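Local coordinates for protein ATP-dependent helicase FUN30 (Saccharomyces cerevisiae S288c, PDB 5GN1) that uses ATP hydrolysis to remodel nucleosomes, supporting heterochromatin organization and promoting DNA end resection at double-strand breaks, this chain holding the C-terminal part of its ATPase domain, at residues His50-Tyr55 and Glu303-Thr308; Asp131-Glu136 and Cys165-Thr170; Leu243-Phe248 and Phe266-Val271. All blocks are in the same frame, centred on the assembly; numbering follows the deposited sequence.

Contact 1 (His50-Tyr55 and Glu303-Thr308); sequences HTHIQY and EVNITT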
loop_
_atom_site.group_PDB
_atom_site.type_symbol
_atom_site.label_atom_id
_atom_site.label_comp_id
_atom_site.label_asym_id
_atom_site.label_seq_id
_atom_site.Cartn_x
_atom_site.Cartn_y
_atom_site.Cartn_z
ATOM N N HIS A 50 17.966 -6.740 14.372
ATOM C CA HIS A 50 18.776 -6.395 13.210
ATOM C C HIS A 50 17.864 -5.899 12.092
ATOM O O HIS A 50 16.896 -6.577 11.731
ATOM C CB HIS A 50 19.602 -7.593 12.728
ATOM C CG HIS A 50 20.484 -8.202 13.782
ATOM N ND1 HIS A 50 21.650 -7.604 14.220
ATOM C CD2 HIS A 50 20.385 -9.370 14.462
ATOM C CE1 HIS A 50 22.223 -8.373 15.131
ATOM N NE2 HIS A 50 21.474 -9.448 15.299
ATOM N N THR A 51 18.168 -4.723 11.538
ATOM C CA THR A 51 17.375 -4.143 10.460
ATOM C C THR A 51 18.114 -4.245 9.133
ATOM O O THR A 51 19.332 -4.061 9.074
ATOM C CB THR A 51 17.018 -2.682 10.768
ATOM O OG1 THR A 51 18.213 -1.926 11.000
ATOM C CG2 THR A 51 16.153 -2.619 12.013
ATOM N N HIS A 52 17.376 -4.548 8.073
ATOM C CA HIS A 52 17.937 -4.764 6.749
ATOM C C HIS A 52 17.082 -4.022 5.734
ATOM O O HIS A 52 15.912 -3.721 5.986
ATOM C CB HIS A 52 17.969 -6.260 6.366
ATOM C CG HIS A 52 18.377 -7.176 7.483
ATOM N ND1 HIS A 52 19.691 -7.518 7.724
ATOM C CD2 HIS A 52 17.640 -7.834 8.413
ATOM C CE1 HIS A 52 19.749 -8.340 8.761
ATOM N NE2 HIS A 52 18.519 -8.544 9.201
ATOM N N ILE A 53 17.667 -3.748 4.570
ATOM C CA ILE A 53 16.947 -3.189 3.429
ATOM C C ILE A 53 16.946 -4.241 2.334
ATOM O O ILE A 53 17.991 -4.821 2.025
ATOM C CB ILE A 53 17.595 -1.887 2.917
ATOM C CG1 ILE A 53 17.662 -0.813 4.014
ATOM C CG2 ILE A 53 16.899 -1.398 1.624
ATOM C CD1 ILE A 53 16.362 -0.453 4.641
ATOM N N GLN A 54 15.786 -4.502 1.752
ATOM C CA GLN A 54 15.688 -5.392 0.605
ATOM C C GLN A 54 15.207 -4.577 -0.580
ATOM O O GLN A 54 14.102 -4.024 -0.546
ATOM C CB GLN A 54 14.735 -6.553 0.870
ATOM C CG GLN A 54 14.496 -7.438 -0.343
ATOM C CD GLN A 54 15.763 -8.078 -0.886
ATOM O OE1 GLN A 54 16.355 -8.936 -0.239
ATOM N NE2 GLN A 54 16.176 -7.669 -2.092
ATOM N N TYR A 55 16.033 -4.490 -1.620
ATOM C CA TYR A 55 15.675 -3.676 -2.769
ATOM C C TYR A 55 14.795 -4.456 -3.738
ATOM O O TYR A 55 14.936 -5.670 -3.900
ATOM C CB TYR A 55 16.933 -3.144 -3.465
ATOM C CG TYR A 55 17.572 -1.996 -2.695
ATOM C CD1 TYR A 55 16.946 -0.759 -2.629
ATOM C CD2 TYR A 55 18.791 -2.152 -2.030
ATOM C CE1 TYR A 55 17.497 0.294 -1.927
ATOM C CE2 TYR A 55 19.364 -1.093 -1.324
ATOM C CZ TYR A 55 18.710 0.135 -1.285
ATOM O OH TYR A 55 19.244 1.211 -0.596
ATOM N N GLU A 303 16.388 -13.437 18.464
ATOM C CA GLU A 303 16.766 -12.218 17.762
ATOM C C GLU A 303 15.691 -11.885 16.733
ATOM O O GLU A 303 15.134 -12.780 16.093
ATOM C CB GLU A 303 18.134 -12.381 17.088
ATOM C CG GLU A 303 19.302 -12.394 18.090
ATOM C CD GLU A 303 20.682 -12.481 17.435
ATOM O OE1 GLU A 303 20.810 -12.242 16.213
ATOM O OE2 GLU A 303 21.654 -12.780 18.162
ATOM N N VAL A 304 15.380 -10.597 16.591
ATOM C CA VAL A 304 14.325 -10.136 15.690
ATOM C C VAL A 304 14.969 -9.537 14.450
ATOM O O VAL A 304 15.835 -8.656 14.550
ATOM C CB VAL A 304 13.396 -9.124 16.385
ATOM C CG1 VAL A 304 12.478 -8.404 15.363
ATOM C CG2 VAL A 304 12.576 -9.827 17.459
ATOM N N ASN A 305 14.555 -10.012 13.279
ATOM C CA ASN A 305 15.078 -9.528 12.012
ATOM C C ASN A 305 14.015 -8.694 11.315
ATOM O O ASN A 305 12.883 -9.147 11.130
ATOM C CB ASN A 305 15.523 -10.683 11.128
ATOM C CG ASN A 305 16.878 -11.227 11.537
ATOM O OD1 ASN A 305 16.974 -12.229 12.254
ATOM N ND2 ASN A 305 17.936 -10.556 11.098
ATOM N N ILE A 306 14.386 -7.479 10.931
ATOM C CA ILE A 306 13.457 -6.507 10.365
ATOM C C ILE A 306 13.942 -6.146 8.969
ATOM O O ILE A 306 15.110 -5.795 8.787
ATOM C CB ILE A 306 13.345 -5.260 11.261
ATOM C CG1 ILE A 306 12.811 -5.645 12.640
ATOM C CG2 ILE A 306 12.462 -4.192 10.618
ATOM C CD1 ILE A 306 13.629 -5.106 13.744
ATOM N N THR A 307 13.062 -6.263 7.975
ATOM C CA THR A 307 13.426 -5.988 6.592
ATOM C C THR A 307 12.465 -4.955 6.010
ATOM O O THR A 307 11.244 -5.149 6.046
ATOM C CB THR A 307 13.416 -7.277 5.754
ATOM O OG1 THR A 307 14.360 -8.206 6.309
ATOM C CG2 THR A 307 13.791 -6.987 4.283
ATOM N N THR A 308 13.013 -3.864 5.475
ATOM C CA THR A 308 12.222 -2.838 4.802
ATOM C C THR A 308 12.371 -3.003 3.298
ATOM O O THR A 308 13.495 -3.075 2.787
ATOM C CB THR A 308 12.658 -1.438 5.228
ATOM O OG1 THR A 308 12.480 -1.306 6.637
ATOM C CG2 THR A 308 11.816 -0.375 4.520
HETATM O O HOH W 1 14.418 -2.050 7.872
#

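Contact 2 (Asp131-Glu136 and Cys165-Thr170); sequences DAILDE and CNFPNT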
loop_
_atom_site.group_PDB
_atom_site.type_symbol
_atom_site.label_atom_id
_atom_site.label_comp_id
_atom_site.label_asym_id
_atom_site.label_seq_id
_atom_site.Cartn_x
_atom_site.Cartn_y
_atom_site.Cartn_z
ATOM N N ASP A 131 -23.458 0.326 -16.658
ATOM C CA ASP A 131 -24.747 -0.019 -17.240
ATOM C C ASP A 131 -25.203 -1.303 -16.589
ATOM O O ASP A 131 -26.329 -1.466 -16.224
ATOM C CB ASP A 131 -24.621 -0.221 -18.756
ATOM C CG ASP A 131 -25.797 -1.008 -19.357
ATOM O OD1 ASP A 131 -25.657 -2.220 -19.618
ATOM O OD2 ASP A 131 -26.869 -0.412 -19.562
ATOM N N ALA A 132 -24.261 -2.196 -16.435
ATOM C CA ALA A 132 -24.461 -3.501 -15.888
ATOM C C ALA A 132 -24.952 -3.615 -14.462
ATOM O O ALA A 132 -25.821 -4.386 -14.199
ATOM C CB ALA A 132 -23.146 -4.236 -16.011
ATOM N N ILE A 133 -24.402 -2.840 -13.536
ATOM C CA ILE A 133 -24.781 -2.948 -12.130
ATOM C C ILE A 133 -26.202 -2.573 -11.737
ATOM O O ILE A 133 -26.640 -2.926 -10.660
ATOM C CB ILE A 133 -23.852 -2.166 -11.195
ATOM C CG1 ILE A 133 -24.052 -2.647 -9.793
ATOM C CG2 ILE A 133 -24.112 -0.683 -11.299
ATOM C CD1 ILE A 133 -22.928 -2.308 -8.865
ATOM N N LEU A 134 -26.908 -1.860 -12.586
ATOM C CA LEU A 134 -28.269 -1.449 -12.231
ATOM C C LEU A 134 -29.221 -2.611 -11.912
ATOM O O LEU A 134 -30.041 -2.546 -11.031
ATOM C CB LEU A 134 -28.884 -0.659 -13.380
ATOM C CG LEU A 134 -28.121 0.615 -13.720
ATOM C CD1 LEU A 134 -28.046 1.007 -15.174
ATOM C CD2 LEU A 134 -28.668 1.772 -12.929
ATOM N N ASP A 135 -29.011 -3.727 -12.549
ATOM C CA ASP A 135 -29.863 -4.860 -12.408
ATOM C C ASP A 135 -29.743 -5.427 -11.003
ATOM O O ASP A 135 -30.461 -6.317 -10.630
ATOM C CB ASP A 135 -29.611 -5.823 -13.560
ATOM C CG ASP A 135 -29.926 -5.182 -14.909
ATOM O OD1 ASP A 135 -31.001 -4.608 -15.047
ATOM O OD2 ASP A 135 -29.122 -5.247 -15.850
ATOM N N GLU A 136 -28.863 -4.872 -10.179
ATOM C CA GLU A 136 -28.737 -5.367 -8.797
ATOM C C GLU A 136 -29.844 -4.736 -7.961
ATOM O O GLU A 136 -30.267 -3.648 -8.273
ATOM C CB GLU A 136 -27.366 -5.089 -8.219
ATOM C CG GLU A 136 -26.228 -5.760 -8.971
ATOM C CD GLU A 136 -25.821 -7.115 -8.441
ATOM O OE1 GLU A 136 -26.318 -7.560 -7.401
ATOM O OE2 GLU A 136 -24.974 -7.739 -9.096
ATOM N N CYS A 165 -16.548 -8.625 -6.714
ATOM C CA CYS A 165 -16.672 -9.764 -5.813
ATOM C C CYS A 165 -17.795 -9.601 -4.798
ATOM O O CYS A 165 -18.139 -10.583 -4.127
ATOM C CB CYS A 165 -15.361 -10.016 -5.071
ATOM S SG CYS A 165 -14.006 -10.631 -6.108
ATOM N N ASN A 166 -18.366 -8.396 -4.667
ATOM C CA ASN A 166 -19.475 -8.150 -3.751
ATOM C C ASN A 166 -20.828 -8.101 -4.449
ATOM O O ASN A 166 -21.858 -8.271 -3.789
ATOM C CB ASN A 166 -19.248 -6.838 -2.986
ATOM C CG ASN A 166 -20.168 -6.690 -1.787
ATOM O OD1 ASN A 166 -19.849 -7.142 -0.686
ATOM N ND2 ASN A 166 -21.314 -6.049 -1.993
ATOM N N PHE A 167 -20.855 -7.873 -5.761
ATOM C CA PHE A 167 -22.074 -7.924 -6.564
ATOM C C PHE A 167 -21.894 -8.933 -7.702
ATOM O O PHE A 167 -21.951 -8.570 -8.886
ATOM C CB PHE A 167 -22.416 -6.543 -7.117
ATOM C CG PHE A 167 -22.787 -5.519 -6.064
ATOM C CD1 PHE A 167 -21.854 -5.066 -5.141
ATOM C CD2 PHE A 167 -24.065 -4.975 -6.030
ATOM C CE1 PHE A 167 -22.198 -4.112 -4.190
ATOM C CE2 PHE A 167 -24.413 -4.020 -5.084
ATOM C CZ PHE A 167 -23.476 -3.591 -4.164
ATOM N N PRO A 168 -21.678 -10.216 -7.374
ATOM C CA PRO A 168 -21.289 -11.177 -8.427
ATOM C C PRO A 168 -22.291 -11.286 -9.565
ATOM O O PRO A 168 -21.896 -11.227 -10.739
ATOM C CB PRO A 168 -21.151 -12.501 -7.657
ATOM C CG PRO A 168 -20.952 -12.108 -6.243
ATOM C CD PRO A 168 -21.759 -10.864 -6.054
ATOM N N ASN A 169 -23.587 -11.403 -9.248
ATOM C CA ASN A 169 -24.597 -11.722 -10.251
ATOM C C ASN A 169 -24.587 -10.752 -11.420
ATOM O O ASN A 169 -25.055 -11.105 -12.507
ATOM C CB ASN A 169 -25.988 -11.757 -9.608
ATOM C CG ASN A 169 -25.984 -12.406 -8.225
ATOM O OD1 ASN A 169 -26.663 -11.933 -7.296
ATOM N ND2 ASN A 169 -25.210 -13.494 -8.077
ATOM N N THR A 170 -24.046 -9.550 -11.237
ATOM C CA THR A 170 -23.982 -8.586 -12.322
ATOM C C THR A 170 -22.565 -8.282 -12.787
ATOM O O THR A 170 -22.386 -7.830 -13.924
ATOM C CB THR A 170 -24.663 -7.276 -11.902
ATOM O OG1 THR A 170 -25.898 -7.581 -11.246
ATOM C CG2 THR A 170 -24.968 -6.442 -13.104
#

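Contact 3 (Leu243-Phe248 and Phe266-Val271); sequences LLIDKF and FGINLV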
loop_
_atom_site.group_PDB
_atom_site.type_symbol
_atom_site.label_atom_id
_atom_site.label_comp_id
_atom_site.label_asym_id
_atom_site.label_seq_id
_atom_site.Cartn_x
_atom_site.Cartn_y
_atom_site.Cartn_z
ATOM N N LEU A 243 -8.834 -11.517 20.471
ATOM C CA LEU A 243 -9.084 -12.795 19.808
ATOM C C LEU A 243 -8.091 -13.035 18.676
ATOM O O LEU A 243 -7.616 -14.163 18.486
ATOM C CB LEU A 243 -10.515 -12.857 19.266
ATOM C CG LEU A 243 -10.946 -14.173 18.590
ATOM C CD1 LEU A 243 -11.526 -15.179 19.599
ATOM C CD2 LEU A 243 -11.941 -13.915 17.459
ATOM N N LEU A 244 -7.771 -11.986 17.927
ATOM C CA LEU A 244 -6.828 -12.105 16.821
ATOM C C LEU A 244 -5.431 -12.441 17.337
ATOM O O LEU A 244 -4.772 -13.352 16.835
ATOM C CB LEU A 244 -6.792 -10.812 16.005
ATOM C CG LEU A 244 -8.082 -10.435 15.275
ATOM C CD1 LEU A 244 -8.022 -8.996 14.785
ATOM C CD2 LEU A 244 -8.345 -11.388 14.119
ATOM N N ILE A 245 -4.989 -11.694 18.343
ATOM C CA ILE A 245 -3.674 -11.902 18.936
ATOM C C ILE A 245 -3.553 -13.303 19.511
ATOM O O ILE A 245 -2.594 -14.019 19.225
ATOM C CB ILE A 245 -3.381 -10.864 20.032
ATOM C CG1 ILE A 245 -3.344 -9.470 19.402
ATOM C CG2 ILE A 245 -2.062 -11.177 20.723
ATOM C CD1 ILE A 245 -3.176 -8.351 20.406
ATOM N N ASP A 246 -4.528 -13.692 20.324
ATOM C CA ASP A 246 -4.501 -15.016 20.919
ATOM C C ASP A 246 -4.437 -16.048 19.826
ATOM O O ASP A 246 -3.675 -17.010 19.926
ATOM C CB ASP A 246 -5.740 -15.278 21.753
ATOM C CG ASP A 246 -5.711 -14.565 23.042
ATOM O OD1 ASP A 246 -4.624 -14.116 23.463
ATOM O OD2 ASP A 246 -6.782 -14.438 23.671
ATOM N N LYS A 247 -5.233 -15.874 18.775
ATOM C CA LYS A 247 -5.145 -16.883 17.738
ATOM C C LYS A 247 -3.731 -17.011 17.177
ATOM O O LYS A 247 -3.272 -18.108 16.860
ATOM C CB LYS A 247 -6.113 -16.521 16.651
ATOM C CG LYS A 247 -6.900 -17.633 16.031
ATOM C CD LYS A 247 -8.104 -17.006 15.366
ATOM C CE LYS A 247 -8.813 -17.937 14.398
ATOM N NZ LYS A 247 -9.897 -17.194 13.696
ATOM N N PHE A 248 -3.046 -15.881 17.061
ATOM C CA PHE A 248 -1.692 -15.853 16.521
ATOM C C PHE A 248 -0.740 -16.644 17.411
ATOM O O PHE A 248 0.123 -17.373 16.921
ATOM C CB PHE A 248 -1.202 -14.411 16.375
ATOM C CG PHE A 248 -0.005 -14.265 15.481
ATOM C CD1 PHE A 248 0.009 -14.839 14.220
ATOM C CD2 PHE A 248 1.107 -13.554 15.900
ATOM C CE1 PHE A 248 1.109 -14.707 13.395
ATOM C CE2 PHE A 248 2.211 -13.418 15.079
ATOM C CZ PHE A 248 2.212 -13.996 13.824
ATOM N N PHE A 266 -0.413 0.695 19.276
ATOM C CA PHE A 266 -1.515 0.169 20.078
ATOM C C PHE A 266 -1.054 -0.538 21.350
ATOM O O PHE A 266 -1.896 -1.065 22.077
ATOM C CB PHE A 266 -2.379 -0.811 19.261
ATOM C CG PHE A 266 -3.036 -0.204 18.039
ATOM C CD1 PHE A 266 -3.002 1.164 17.804
ATOM C CD2 PHE A 266 -3.708 -1.015 17.130
ATOM C CE1 PHE A 266 -3.606 1.713 16.677
ATOM C CE2 PHE A 266 -4.323 -0.474 15.996
ATOM C CZ PHE A 266 -4.270 0.893 15.772
ATOM N N GLY A 267 0.250 -0.583 21.619
ATOM C CA GLY A 267 0.761 -1.307 22.776
ATOM C C GLY A 267 0.464 -2.795 22.783
ATOM O O GLY A 267 0.278 -3.375 23.857
ATOM N N ILE A 268 0.413 -3.434 21.612
ATOM C CA ILE A 268 0.155 -4.868 21.538
ATOM C C ILE A 268 1.486 -5.601 21.563
ATOM O O ILE A 268 2.531 -5.066 21.172
ATOM C CB ILE A 268 -0.676 -5.252 20.292
ATOM C CG1 ILE A 268 0.058 -4.866 19.007
ATOM C CG2 ILE A 268 -2.052 -4.602 20.342
ATOM C CD1 ILE A 268 -0.777 -5.047 17.753
ATOM N N ASN A 269 1.439 -6.851 22.018
ATOM C CA ASN A 269 2.621 -7.672 22.261
ATOM C C ASN A 269 2.572 -8.890 21.344
ATOM O O ASN A 269 1.713 -9.758 21.514
ATOM C CB ASN A 269 2.675 -8.088 23.732
ATOM C CG ASN A 269 3.974 -8.772 24.097
ATOM O OD1 ASN A 269 4.441 -9.652 23.383
ATOM N ND2 ASN A 269 4.574 -8.357 25.206
ATOM N N LEU A 270 3.505 -8.973 20.396
ATOM C CA LEU A 270 3.507 -10.038 19.391
ATOM C C LEU A 270 4.842 -10.771 19.368
ATOM O O LEU A 270 5.391 -11.056 18.301
ATOM C CB LEU A 270 3.170 -9.475 17.997
ATOM C CG LEU A 270 1.765 -8.872 17.904
ATOM C CD1 LEU A 270 1.528 -8.080 16.619
ATOM C CD2 LEU A 270 0.749 -9.972 18.057
ATOM N N VAL A 271 5.363 -11.154 20.545
ATOM C CA VAL A 271 6.698 -11.752 20.599
ATOM C C VAL A 271 6.730 -13.173 20.053
ATOM O O VAL A 271 7.805 -13.770 19.951
ATOM C CB VAL A 271 7.308 -11.737 22.018
ATOM C CG1 VAL A 271 7.523 -10.296 22.492
ATOM C CG2 VAL A 271 6.466 -12.528 22.999
#

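Contact 1 (His50-Tyr55 and Glu303-Thr308)
H50 to Q54 run parallel to V304 to T308, pairing strand 49-56, at one edge of the RecA-like sheet, with strand 304-311. Five backbone bonds join them: H50 N to V304 O, I306 N to H50 O (2.8 Å), H52 N to I306 O, T308 N to H52 O and Q54 N to T308 O (2.9 Å). H52 O also accepts a water bond (2.9 Å).

Polar side chains lie on the H50, N305, H52 and T307 face. N305 ND2 donates to H52 NE2 over 2.8 Å, meeting the imidazole at its edge, with amide and ring planes only 18° apart. H52 CG, anti to its carbonyl carbon (chi1 -41°), brings the ring across to N305. Nearer the strand start, H50 NE2 makes a weak bond to E303 OE1 (3.0 Å). Replacing N305 with an alanine would probably leave H52 NE2 without this donor and its ring freer to turn.

Apolar contacts occupy the other face, where T51 CG2 lies 3.9 Å from I306 CB and I53 CD1 rests on T308 CB. Q54 CB also touches T307 CG2 at 3.6 Å.

Because H52 NE2 accepts a hydrogen, its imidazole is probably neutral, with the proton on ND1.

Contact 2 (Asp131-Glu136 and Cys165-Thr170)
F167 O accepts a backbone bond from T170 N (3.3 Å) at the start of the short helix 168-171, where F167 holds the N-cap position, and E136 reaches across to both residues. The contact joins two turns of an all-helical region: the type I beta turn I133 to E136, near the C-terminal end of helix 123-133, and the junction between helices 157-166 and 168-171. As modelled, the glutamate chain bends at chi2 (-93°), bringing its carboxylate between the phenylalanine and the threonine, but the exact place of that group is uncertain. T170 OG1 is modelled as donating to E136 OE2, yet their separation of 2.3 Å is too short to trust and both atoms are crowded by neighbours, so the bond is doubtful in detail.

Nearer the backbone the glutamate has a plainer contact: E136 CB meets the F167 ring at its edge, 4.0 Å from F167 CD2. I133 also touches I148 and L171, so helix 123-133 also packs on helices 145-153 and 168-171. Separately, D131 forms a salt bridge with K145 of helix 145-153. Across the contact I133 extends from a CG1 anti to its own backbone N (chi1 -163°), carrying CD1 over one face of the F167 ring, offset toward the rim and 4.0 Å above its plane.

Contact 3 (Leu243-Phe248 and Phe266-Val271)
I245 and F248, one turn apart on helix 241-250, pack against I268 and L270 of the loop between strands 256-260 and 275-278. The loop's GINL sequence belongs to helicase motif V of the SNF2 family. I245 is the link to both loop residues, and its two branches divide the work. CG1 stands anti to the carbonyl carbon (chi1 -63°) and the chain is extended beyond it, so CD1 reaches I268 CG2 at 3.9 Å; CG2 instead meets L270 CD2 at 4.1 Å, the two side chains crossing at about a right angle.

I268 holds CG1 in the crowded position between backbone N and carbonyl carbon (chi1 60°), which leaves CG2 for I245. L270 sends CD2 into the angle between the helix residues, touching F248 CD2 at 4.2 Å, neither squarely over the ring nor at its edge. On the sheet side, F257 meets F248 edge-to-face, K204 forms a cation-pi contact with the same ring, and L270 also reaches L206 and L259.

No hydrogen bond joins the two segments. Polar ties of the loop run instead to Y249, whose hydroxyl bonds N269 O and V271 N, and to R294 of motif VI, which bonds I268 O. Apolar side-chain packing thus seats the loop against the helix, while its backbone is fixed by neighbouring groups.

Contacts 1 and 3 belong to the RecA-like fold, their centres about 21 Å apart and their nearest atoms about 7 Å apart. Contact 1 closes a long loop of chain, within which contacts 2 and 3 follow one another. It is a surface contact at the sheet edge, governed by backbone bonds with polar side chains outside. Contact 3 is buried, and hydrocarbon alone joins its helix to a loop flanked by two inner strands. Contact 2, partly buried, lies on the opposite side of the chain's centre from contact 1, about 44 Å between centres. It uses no strand: helix ends and a turn meet through apolar packing on an aromatic ring, beside a glutamate whose carboxylate is poorly placed.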